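Local structure of tumor necrosis factor ligand superfamily member 9 (Mus musculus, 6MKB) at residues 28-33 / 43-48; 77-82 / 143-148; 129-134 / 157-162. The protein acts as a cytokine of the tumour necrosis factor family that binds the receptor TNFRSF9 (4-1BB) and induces proliferation of activated T cells. One frame throughout, in Å; residues are numbered along the deposited sequence.

Interaction 1 of 3, residues 28-33 / 43-48; sequences WHSQDG and LRYEED. With SO4 (sulfate ion), chain K; SO4 (sulfate ion), chain M.
The phenol oxygen of Tyr45 reaches across to the backbone of Trp28, although no main-chain hydrogen bond joins segments 28-33 and 43-48. The bond from Trp28 N to Tyr45 OH is weak, at 3.3 Å and with an N-H...O angle of 142°. The same OH lies at the edge of the indole, close to its plane, 3.7 Å from Trp28 CD1, while Trp28 CB packs 3.8 Å from Tyr45 CZ. The five-membered ring of Trp28 and the Tyr45 ring stand nearly perpendicular (87°), centroids 5.8 Å apart, in an oblique approach. The CB of Tyr45 already points toward segment 28-33, and chi1 of 178°, with CG anti to the backbone N, carries the ring on to Trp28. Nearer the root of the tyrosine, Ser30 CB rests 3.7 Å from Tyr45 CD2. His29, its CB directed away from segment 43-48, takes two sulfates, probably from the crystallisation liquor: ND1 donates to O4 of one at 2.8 Å, and NE2 makes a weak bond to the other. Glu46 pairs instead with Arg44 and Arg130. The contact thus joins strands 24-29 and 43-46, not paired with each other, through side chains of the TNF-family jelly-roll beta-sandwich, with Trp28 buried against Leu13 and Ala15.

Interaction 2 of 3, residues 77-82 / 143-148; sequences HKVQGW and QDAYRD. With NAG (2-acetamido-2-deoxy-beta-D-glucopyranose), chain F; NAG (2-acetamido-2-deoxy-beta-D-glucopyranose), chain C; SO4 (sulfate ion), chain N.
One face of the Tyr146 ring carries the acetamido methyl C8 of the first N-acetylglucosamine, 3.6 Å above the plane and offset toward the rim. The Trp82 indole meets the glycan at its edge instead: O6 of the first sugar lies near the ring plane, and NE1 donates to O7 of the second sugar at 2.9 Å with an angle of 150°. Both aromatics belong to the end of the TNF-homology jelly roll where strand 80-90 begins and the loop between strands 129-140 and 149-166 folds beside it; they flank the N-linked glycan on Asn23. At the edge of the His77 ring, NE2 points to a sulfate, probably from the crystallisation liquor, its straighter bond being the one to O4 at 141°. The contact between the two segments themselves is buried and apolar apart from Asp148. Val79 straddles Ala145, both methyls lying 3.8 Å from Ala145 CB, and Leu139 of strand 129-140 touches both residues. The loop makes a short 3-10 turn, closed by the bond from Arg147 N to Asp144 O at 3.0 Å. Asp148 is held by Thr73, whose OG1 bonds to OD1; its other oxygen, OD2, sits 3.3 Å from Val79 CG2.

Interaction 3 of 3, residues 129-134 / 157-162; sequences HRLSVG and TSFGLF
Val133 lays its CG2 methyl over the centre of the Phe159 ring. The methyl is 3.5 Å from the ring centroid and only 11° off the ring normal, which defines a CH-pi contact. It belongs to the core between the two sheets of the TNF jelly-roll sandwich: strands 129-134 and 158-162 run nearly antiparallel, at 155°, but their axes come no closer than 9.0 Å. That separation and the absence of hydrogen bonds across the pair show that they face each other through side chains. A chi1 of 150° turns the Phe159 ring off its strand into the core between the sheets, where the valine and phenylalanine side chains run alongside one another, heading opposite ways. The ring is met at its edge too, Leu131 CB lying near its plane and 3.8 Å from Phe159 CZ. One face and one edge are therefore met by Val133 and Leu131, alternate residues of a single strand, while Leu52, Leu64 and Leu87 bring further strands to the phenylalanine. Ser132, between the two, turns its CB away from segment 157-162 and bonds through OG to Gln88 OE1. Farther along, the leucines of the two strands meet by methyl groups, Leu131 CD2 lying 3.7 Å from Leu161 CD2.

In the fold
Interactions 1 and 3 form one continuous block, their centres 11 Å apart. Trp28 CH2 packs 3.5 Å from Phe159 CB, Leu43 CD2 lies 3.6 Å from Leu161 CD1, and a salt bridge between Glu46 OE2 and Arg130 NH2 (3.0 Å) ties their polar rim. Interaction 2 lies at the other end of the domain, its centre about 31 Å from that of interaction 1 and about 26 Å from that of interaction 3; strands 80-90 and 129-140, neighbours in the sheet, connect it to the core. The glycan belongs to that distal end. At interaction 3, by contrast, Phe162 stacks on Phe162 of the second subunit, bringing strand 149-166 to the dimer interface.

Interaction 1 of 3, residues 28-33 / 43-48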
loop_
_atom_site.group_PDB
_atom_site.type_symbol
_atom_site.label_atom_id
_atom_site.label_comp_id
_atom_site.label_asym_id
_atom_site.label_seq_id
_atom_site.Cartn_x
_atom_site.Cartn_y
_atom_site.Cartn_z
ATOM N N TRP B 28 -16.140 -3.339 10.256
ATOM C CA TRP B 28 -14.996 -4.225 10.143
ATOM C C TRP B 28 -15.177 -5.495 10.973
ATOM O O TRP B 28 -15.787 -5.464 12.048
ATOM C CB TRP B 28 -13.701 -3.486 10.588
ATOM C CG TRP B 28 -13.447 -2.251 9.786
ATOM C CD1 TRP B 28 -13.933 -0.998 10.034
ATOM C CD2 TRP B 28 -12.803 -2.184 8.500
ATOM N NE1 TRP B 28 -13.633 -0.156 8.984
ATOM C CE2 TRP B 28 -12.937 -0.857 8.032
ATOM C CE3 TRP B 28 -12.041 -3.093 7.746
ATOM C CZ2 TRP B 28 -12.368 -0.432 6.829
ATOM C CZ3 TRP B 28 -11.503 -2.677 6.546
ATOM C CH2 TRP B 28 -11.708 -1.374 6.076
ATOM N N HIS B 29 -14.648 -6.617 10.447
ATOM C CA HIS B 29 -14.482 -7.864 11.186
ATOM C C HIS B 29 -13.195 -7.639 11.995
ATOM O O HIS B 29 -12.172 -7.278 11.383
ATOM C CB HIS B 29 -14.325 -9.092 10.250
ATOM C CG HIS B 29 -15.485 -9.409 9.359
ATOM N ND1 HIS B 29 -16.671 -9.930 9.871
ATOM C CD2 HIS B 29 -15.562 -9.402 8.008
ATOM C CE1 HIS B 29 -17.440 -10.162 8.823
ATOM N NE2 HIS B 29 -16.814 -9.862 7.682
ATOM N N SER B 30 -13.233 -7.791 13.335
ATOM C CA SER B 30 -12.036 -7.632 14.197
ATOM C C SER B 30 -11.427 -9.024 14.607
ATOM O O SER B 30 -10.370 -9.066 15.244
ATOM C CB SER B 30 -12.368 -6.801 15.438
ATOM O OG SER B 30 -13.413 -7.375 16.209
ATOM N N GLN B 31 -12.106 -10.141 14.225
ATOM C CA GLN B 31 -11.711 -11.540 14.474
ATOM C C GLN B 31 -12.200 -12.449 13.333
ATOM O O GLN B 31 -13.235 -12.155 12.727
ATOM C CB GLN B 31 -12.232 -12.047 15.828
ATOM C CG GLN B 31 -13.727 -11.806 16.077
ATOM C CD GLN B 31 -14.200 -12.389 17.385
ATOM O OE1 GLN B 31 -13.517 -12.327 18.415
ATOM N NE2 GLN B 31 -15.393 -12.959 17.379
ATOM N N ASP B 32 -11.460 -13.545 13.040
ATOM C CA ASP B 32 -11.793 -14.487 11.953
ATOM C C ASP B 32 -13.023 -15.368 12.315
ATOM O O ASP B 32 -13.826 -14.987 13.172
ATOM C CB ASP B 32 -10.561 -15.352 11.564
ATOM C CG ASP B 32 -10.068 -16.347 12.608
ATOM O OD1 ASP B 32 -10.614 -17.468 12.666
ATOM O OD2 ASP B 32 -9.108 -16.018 13.336
ATOM N N GLY B 33 -13.164 -16.514 11.644
ATOM C CA GLY B 33 -14.238 -17.478 11.894
ATOM C C GLY B 33 -14.190 -18.147 13.263
ATOM O O GLY B 33 -15.092 -18.911 13.616
ATOM N N LEU B 43 -4.231 -2.360 20.987
ATOM C CA LEU B 43 -5.176 -2.034 19.921
ATOM C C LEU B 43 -6.519 -2.683 20.201
ATOM O O LEU B 43 -6.577 -3.861 20.543
ATOM C CB LEU B 43 -4.654 -2.461 18.537
ATOM C CG LEU B 43 -3.410 -1.740 18.019
ATOM C CD1 LEU B 43 -2.795 -2.484 16.879
ATOM C CD2 LEU B 43 -3.693 -0.258 17.701
ATOM N N ARG B 44 -7.594 -1.901 20.079
ATOM C CA ARG B 44 -8.976 -2.348 20.293
ATOM C C ARG B 44 -9.845 -1.935 19.141
ATOM O O ARG B 44 -9.570 -0.914 18.510
ATOM C CB ARG B 44 -9.564 -1.737 21.582
ATOM C CG ARG B 44 -9.110 -2.379 22.883
ATOM C CD ARG B 44 -9.368 -1.515 24.118
ATOM N NE ARG B 44 -10.740 -0.998 24.174
ATOM C CZ ARG B 44 -11.065 0.289 24.239
ATOM N NH1 ARG B 44 -10.124 1.215 24.352
ATOM N NH2 ARG B 44 -12.334 0.652 24.253
ATOM N N TYR B 45 -10.918 -2.688 18.893
ATOM C CA TYR B 45 -11.886 -2.294 17.887
ATOM C C TYR B 45 -13.281 -2.191 18.531
ATOM O O TYR B 45 -13.743 -3.138 19.165
ATOM C CB TYR B 45 -11.884 -3.210 16.651
ATOM C CG TYR B 45 -12.946 -2.793 15.655
ATOM C CD1 TYR B 45 -12.858 -1.577 14.976
ATOM C CD2 TYR B 45 -14.088 -3.565 15.460
ATOM C CE1 TYR B 45 -13.859 -1.165 14.100
ATOM C CE2 TYR B 45 -15.082 -3.173 14.570
ATOM C CZ TYR B 45 -14.966 -1.972 13.894
ATOM O OH TYR B 45 -15.964 -1.582 13.046
ATOM N N GLU B 46 -13.932 -1.025 18.354
ATOM C CA GLU B 46 -15.259 -0.699 18.880
ATOM C C GLU B 46 -16.310 -0.788 17.771
ATOM O O GLU B 46 -16.354 0.059 16.884
ATOM C CB GLU B 46 -15.249 0.706 19.515
ATOM C CG GLU B 46 -14.381 0.816 20.761
ATOM C CD GLU B 46 -14.706 1.989 21.661
ATOM O OE1 GLU B 46 -15.625 2.771 21.328
ATOM O OE2 GLU B 46 -14.059 2.113 22.723
ATOM N N GLU B 47 -17.155 -1.822 17.834
ATOM C CA GLU B 47 -18.197 -2.133 16.845
ATOM C C GLU B 47 -19.224 -0.997 16.649
ATOM O O GLU B 47 -19.600 -0.703 15.510
ATOM C CB GLU B 47 -18.924 -3.434 17.222
ATOM C CG GLU B 47 -19.406 -4.188 15.989
ATOM C CD GLU B 47 -20.308 -5.394 16.183
ATOM O OE1 GLU B 47 -20.284 -5.999 17.280
ATOM O OE2 GLU B 47 -21.039 -5.736 15.224
ATOM N N ASP B 48 -19.673 -0.388 17.752
ATOM C CA ASP B 48 -20.660 0.689 17.798
ATOM C C ASP B 48 -20.176 1.953 17.064
ATOM O O ASP B 48 -20.905 2.491 16.214
ATOM C CB ASP B 48 -21.032 1.019 19.262
ATOM C CG ASP B 48 -19.852 1.167 20.225
ATOM O OD1 ASP B 48 -19.111 0.167 20.429
ATOM O OD2 ASP B 48 -19.686 2.272 20.797
HETATM S S SO4 K . -18.197 -10.267 12.781
HETATM O O1 SO4 K . -17.740 -8.907 13.151
HETATM O O2 SO4 K . -18.887 -10.848 13.955
HETATM O O3 SO4 K . -19.142 -10.239 11.636
HETATM O O4 SO4 K . -17.029 -11.099 12.410
HETATM S S SO4 M . -20.882 -9.462 6.233
HETATM O O1 SO4 M . -21.146 -8.015 6.018
HETATM O O2 SO4 M . -21.225 -9.786 7.647
HETATM O O3 SO4 M . -21.769 -10.250 5.333
HETATM O O4 SO4 M . -19.460 -9.777 5.936
#

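Interaction 2 of 3, residues 77-82 / 143-148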
loop_
_atom_site.group_PDB
_atom_site.type_symbol
_atom_site.label_atom_id
_atom_site.label_comp_id
_atom_site.label_asym_id
_atom_site.label_seq_id
_atom_site.Cartn_x
_atom_site.Cartn_y
_atom_site.Cartn_z
ATOM N N HIS B 77 -17.677 -0.250 -19.067
ATOM C CA HIS B 77 -17.262 0.948 -19.804
ATOM C C HIS B 77 -18.277 2.112 -19.889
ATOM O O HIS B 77 -18.077 3.008 -20.698
ATOM C CB HIS B 77 -16.863 0.516 -21.207
ATOM C CG HIS B 77 -15.856 -0.600 -21.200
ATOM N ND1 HIS B 77 -14.512 -0.364 -20.959
ATOM C CD2 HIS B 77 -16.033 -1.925 -21.403
ATOM C CE1 HIS B 77 -13.919 -1.545 -21.031
ATOM N NE2 HIS B 77 -14.790 -2.510 -21.311
ATOM N N LYS B 78 -19.280 2.162 -19.010
ATOM C CA LYS B 78 -20.279 3.242 -18.975
ATOM C C LYS B 78 -20.200 4.033 -17.655
ATOM O O LYS B 78 -20.212 5.263 -17.669
ATOM C CB LYS B 78 -21.710 2.683 -19.162
ATOM C CG LYS B 78 -22.073 2.438 -20.609
ATOM C CD LYS B 78 -23.351 1.627 -20.735
ATOM C CE LYS B 78 -23.689 1.404 -22.189
ATOM N NZ LYS B 78 -25.081 0.923 -22.373
ATOM N N VAL B 79 -20.162 3.316 -16.520
ATOM C CA VAL B 79 -20.129 3.908 -15.194
ATOM C C VAL B 79 -18.742 4.483 -14.899
ATOM O O VAL B 79 -17.759 3.749 -14.828
ATOM C CB VAL B 79 -20.586 2.908 -14.107
ATOM C CG1 VAL B 79 -20.389 3.483 -12.714
ATOM C CG2 VAL B 79 -22.042 2.523 -14.320
ATOM N N GLN B 80 -18.677 5.790 -14.693
ATOM C CA GLN B 80 -17.429 6.476 -14.397
ATOM C C GLN B 80 -17.595 7.360 -13.144
ATOM O O GLN B 80 -18.695 7.457 -12.580
ATOM C CB GLN B 80 -16.925 7.268 -15.627
ATOM C CG GLN B 80 -17.916 8.239 -16.217
ATOM C CD GLN B 80 -17.311 8.928 -17.414
ATOM O OE1 GLN B 80 -16.339 9.674 -17.314
ATOM N NE2 GLN B 80 -17.870 8.713 -18.586
ATOM N N GLY B 81 -16.484 7.943 -12.704
ATOM C CA GLY B 81 -16.423 8.770 -11.514
ATOM C C GLY B 81 -15.245 8.388 -10.647
ATOM O O GLY B 81 -14.120 8.277 -11.134
ATOM N N TRP B 82 -15.489 8.182 -9.344
ATOM C CA TRP B 82 -14.423 7.851 -8.397
ATOM C C TRP B 82 -14.939 7.137 -7.158
ATOM O O TRP B 82 -16.092 7.294 -6.778
ATOM C CB TRP B 82 -13.649 9.125 -7.981
ATOM C CG TRP B 82 -14.520 10.220 -7.447
ATOM C CD1 TRP B 82 -15.042 11.271 -8.148
ATOM C CD2 TRP B 82 -14.964 10.383 -6.089
ATOM N NE1 TRP B 82 -15.783 12.078 -7.314
ATOM C CE2 TRP B 82 -15.753 11.557 -6.043
ATOM C CE3 TRP B 82 -14.776 9.645 -4.906
ATOM C CZ2 TRP B 82 -16.379 11.994 -4.866
ATOM C CZ3 TRP B 82 -15.372 10.096 -3.736
ATOM C CH2 TRP B 82 -16.175 11.250 -3.725
ATOM N N GLN B 143 -27.978 3.899 -15.275
ATOM C CA GLN B 143 -29.014 3.795 -14.246
ATOM C C GLN B 143 -28.555 2.779 -13.216
ATOM O O GLN B 143 -28.104 1.695 -13.583
ATOM C CB GLN B 143 -30.377 3.370 -14.801
ATOM C CG GLN B 143 -31.132 4.456 -15.553
ATOM C CD GLN B 143 -32.612 4.295 -15.331
ATOM O OE1 GLN B 143 -33.224 5.026 -14.548
ATOM N NE2 GLN B 143 -33.216 3.310 -15.986
ATOM N N ASP B 144 -28.596 3.163 -11.948
ATOM C CA ASP B 144 -28.188 2.390 -10.759
ATOM C C ASP B 144 -26.668 2.062 -10.756
ATOM O O ASP B 144 -26.253 0.931 -10.457
ATOM C CB ASP B 144 -29.025 1.102 -10.550
ATOM C CG ASP B 144 -30.499 1.368 -10.326
ATOM O OD1 ASP B 144 -30.864 1.775 -9.199
ATOM O OD2 ASP B 144 -31.296 1.161 -11.275
ATOM N N ALA B 145 -25.849 3.094 -11.062
ATOM C CA ALA B 145 -24.392 3.035 -11.179
ATOM C C ALA B 145 -23.672 2.502 -9.915
ATOM O O ALA B 145 -22.625 1.853 -10.038
ATOM C CB ALA B 145 -23.868 4.411 -11.527
ATOM N N TYR B 146 -24.230 2.760 -8.719
ATOM C CA TYR B 146 -23.656 2.342 -7.428
ATOM C C TYR B 146 -23.819 0.840 -7.192
ATOM O O TYR B 146 -23.153 0.294 -6.327
ATOM C CB TYR B 146 -24.287 3.146 -6.274
ATOM C CG TYR B 146 -23.948 4.621 -6.342
ATOM C CD1 TYR B 146 -22.726 5.096 -5.871
ATOM C CD2 TYR B 146 -24.818 5.532 -6.942
ATOM C CE1 TYR B 146 -22.385 6.445 -5.977
ATOM C CE2 TYR B 146 -24.482 6.882 -7.063
ATOM C CZ TYR B 146 -23.261 7.331 -6.580
ATOM O OH TYR B 146 -22.911 8.656 -6.680
ATOM N N ARG B 147 -24.706 0.186 -7.950
ATOM C CA ARG B 147 -24.951 -1.259 -7.864
ATOM C C ARG B 147 -23.913 -2.060 -8.663
ATOM O O ARG B 147 -23.855 -3.273 -8.508
ATOM C CB ARG B 147 -26.363 -1.618 -8.383
ATOM C CG ARG B 147 -27.530 -0.915 -7.664
ATOM C CD ARG B 147 -28.186 -1.765 -6.604
ATOM N NE ARG B 147 -29.492 -1.224 -6.219
ATOM C CZ ARG B 147 -30.652 -1.566 -6.772
ATOM N NH1 ARG B 147 -30.687 -2.416 -7.792
ATOM N NH2 ARG B 147 -31.782 -1.016 -6.346
ATOM N N ASP B 148 -23.098 -1.388 -9.494
ATOM C CA ASP B 148 -22.121 -1.995 -10.377
ATOM C C ASP B 148 -20.807 -2.380 -9.672
ATOM O O ASP B 148 -19.988 -3.069 -10.265
ATOM C CB ASP B 148 -21.873 -1.077 -11.598
ATOM C CG ASP B 148 -23.018 -1.103 -12.623
ATOM O OD1 ASP B 148 -24.130 -1.633 -12.283
ATOM O OD2 ASP B 148 -22.807 -0.618 -13.766
HETATM C C1 NAG F . -21.147 10.814 -1.944
HETATM C C2 NAG F . -22.381 11.018 -2.821
HETATM C C3 NAG F . -21.965 11.714 -4.117
HETATM C C4 NAG F . -21.116 12.970 -3.887
HETATM C C5 NAG F . -19.979 12.690 -2.909
HETATM C C6 NAG F . -19.223 13.951 -2.510
HETATM C C7 NAG F . -24.099 9.232 -2.967
HETATM C C8 NAG F . -24.186 7.742 -3.049
HETATM N N2 NAG F . -22.883 9.714 -3.187
HETATM O O3 NAG F . -23.131 12.016 -4.900
HETATM O O4 NAG F . -20.573 13.422 -5.131
HETATM O O5 NAG F . -20.481 12.065 -1.718
HETATM O O6 NAG F . -17.971 13.522 -1.968
HETATM O O7 NAG F . -25.088 9.902 -2.739
HETATM C C1 NAG C . -21.125 14.595 -5.717
HETATM C C2 NAG C . -20.083 15.147 -6.693
HETATM C C3 NAG C . -20.670 16.253 -7.583
HETATM C C4 NAG C . -21.985 15.835 -8.247
HETATM C C5 NAG C . -22.969 15.291 -7.199
HETATM C C6 NAG C . -24.212 14.678 -7.842
HETATM C C7 NAG C . -17.666 15.194 -6.205
HETATM C C8 NAG C . -16.634 15.738 -5.259
HETATM N N2 NAG C . -18.913 15.600 -5.960
HETATM O O3 NAG C . -19.731 16.616 -8.602
HETATM O O4 NAG C . -22.537 16.961 -8.952
HETATM O O5 NAG C . -22.350 14.278 -6.396
HETATM O O6 NAG C . -24.908 13.895 -6.872
HETATM O O7 NAG C . -17.358 14.453 -7.128
HETATM S S SO4 N . -13.871 -5.599 -20.254
HETATM O O1 SO4 N . -13.194 -5.555 -18.937
HETATM O O2 SO4 N . -15.238 -5.032 -20.162
HETATM O O3 SO4 N . -13.967 -7.002 -20.727
HETATM O O4 SO4 N . -13.072 -4.796 -21.212
#

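Interaction 3 of 3, residues 129-134 / 157-162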
loop_
_atom_site.group_PDB
_atom_site.type_symbol
_atom_site.label_atom_id
_atom_site.label_comp_id
_atom_site.label_asym_id
_atom_site.label_seq_id
_atom_site.Cartn_x
_atom_site.Cartn_y
_atom_site.Cartn_z
ATOM N N HIS B 129 -6.166 7.396 20.424
ATOM C CA HIS B 129 -6.467 7.813 19.052
ATOM C C HIS B 129 -7.498 6.868 18.440
ATOM O O HIS B 129 -7.389 5.650 18.577
ATOM C CB HIS B 129 -5.189 7.878 18.188
ATOM C CG HIS B 129 -5.090 9.116 17.357
ATOM N ND1 HIS B 129 -5.985 9.370 16.342
ATOM C CD2 HIS B 129 -4.196 10.124 17.409
ATOM C CE1 HIS B 129 -5.614 10.521 15.812
ATOM N NE2 HIS B 129 -4.549 11.016 16.423
ATOM N N ARG B 130 -8.523 7.444 17.819
ATOM C CA ARG B 130 -9.632 6.709 17.214
ATOM C C ARG B 130 -9.572 6.912 15.715
ATOM O O ARG B 130 -9.406 8.044 15.237
ATOM C CB ARG B 130 -10.989 7.159 17.805
ATOM C CG ARG B 130 -11.076 6.825 19.276
ATOM C CD ARG B 130 -12.268 7.434 19.947
ATOM N NE ARG B 130 -12.513 6.709 21.183
ATOM C CZ ARG B 130 -13.331 5.674 21.307
ATOM N NH1 ARG B 130 -14.064 5.266 20.276
ATOM N NH2 ARG B 130 -13.390 5.006 22.448
ATOM N N LEU B 131 -9.639 5.800 14.981
ATOM C CA LEU B 131 -9.532 5.756 13.534
ATOM C C LEU B 131 -10.687 4.951 12.952
ATOM O O LEU B 131 -10.892 3.804 13.323
ATOM C CB LEU B 131 -8.184 5.100 13.171
ATOM C CG LEU B 131 -6.979 5.936 12.701
ATOM C CD1 LEU B 131 -6.794 7.192 13.447
ATOM C CD2 LEU B 131 -5.705 5.140 12.829
ATOM N N SER B 132 -11.469 5.566 12.088
ATOM C CA SER B 132 -12.563 4.916 11.382
ATOM C C SER B 132 -12.317 5.133 9.876
ATOM O O SER B 132 -11.461 5.949 9.507
ATOM C CB SER B 132 -13.925 5.439 11.850
ATOM O OG SER B 132 -14.207 6.758 11.417
ATOM N N VAL B 133 -13.007 4.382 9.013
ATOM C CA VAL B 133 -12.817 4.506 7.569
ATOM C C VAL B 133 -14.165 4.716 6.892
ATOM O O VAL B 133 -15.085 3.904 7.044
ATOM C CB VAL B 133 -12.074 3.268 6.984
ATOM C CG1 VAL B 133 -11.855 3.398 5.465
ATOM C CG2 VAL B 133 -10.749 3.036 7.708
ATOM N N GLY B 134 -14.251 5.781 6.122
ATOM C CA GLY B 134 -15.442 6.091 5.354
ATOM C C GLY B 134 -15.310 5.693 3.903
ATOM O O GLY B 134 -14.277 5.918 3.266
ATOM N N THR B 157 -11.470 -5.886 1.403
ATOM C CA THR B 157 -10.890 -4.591 1.701
ATOM C C THR B 157 -10.349 -4.674 3.154
ATOM O O THR B 157 -10.946 -5.328 4.016
ATOM C CB THR B 157 -11.992 -3.533 1.472
ATOM O OG1 THR B 157 -12.255 -3.444 0.064
ATOM C CG2 THR B 157 -11.673 -2.146 2.078
ATOM N N SER B 158 -9.192 -4.078 3.387
ATOM C CA SER B 158 -8.564 -4.127 4.695
ATOM C C SER B 158 -8.091 -2.748 5.154
ATOM O O SER B 158 -7.898 -1.816 4.366
ATOM C CB SER B 158 -7.393 -5.102 4.690
ATOM O OG SER B 158 -6.392 -4.682 3.769
ATOM N N PHE B 159 -7.958 -2.629 6.462
ATOM C CA PHE B 159 -7.474 -1.448 7.129
ATOM C C PHE B 159 -6.699 -1.910 8.341
ATOM O O PHE B 159 -7.098 -2.870 9.006
ATOM C CB PHE B 159 -8.646 -0.524 7.479
ATOM C CG PHE B 159 -8.552 0.371 8.689
ATOM C CD1 PHE B 159 -7.571 1.361 8.770
ATOM C CD2 PHE B 159 -9.527 0.322 9.684
ATOM C CE1 PHE B 159 -7.500 2.211 9.887
ATOM C CE2 PHE B 159 -9.489 1.204 10.771
ATOM C CZ PHE B 159 -8.471 2.135 10.872
ATOM N N GLY B 160 -5.574 -1.256 8.583
ATOM C CA GLY B 160 -4.753 -1.549 9.747
ATOM C C GLY B 160 -3.649 -0.547 9.998
ATOM O O GLY B 160 -3.598 0.510 9.365
ATOM N N LEU B 161 -2.765 -0.890 10.935
ATOM C CA LEU B 161 -1.615 -0.083 11.349
ATOM C C LEU B 161 -0.659 -0.910 12.159
ATOM O O LEU B 161 -0.983 -2.034 12.568
ATOM C CB LEU B 161 -1.985 1.211 12.149
ATOM C CG LEU B 161 -3.153 1.208 13.178
ATOM C CD1 LEU B 161 -2.981 0.190 14.246
ATOM C CD2 LEU B 161 -3.244 2.516 13.862
ATOM N N PHE B 162 0.536 -0.358 12.358
ATOM C CA PHE B 162 1.559 -0.932 13.193
ATOM C C PHE B 162 2.441 0.150 13.786
ATOM O O PHE B 162 2.739 1.130 13.121
ATOM C CB PHE B 162 2.393 -1.997 12.486
ATOM C CG PHE B 162 2.917 -1.797 11.097
ATOM C CD1 PHE B 162 4.150 -1.194 10.886
ATOM C CD2 PHE B 162 2.278 -2.393 10.001
ATOM C CE1 PHE B 162 4.707 -1.137 9.589
ATOM C CE2 PHE B 162 2.833 -2.331 8.711
ATOM C CZ PHE B 162 4.050 -1.726 8.515
#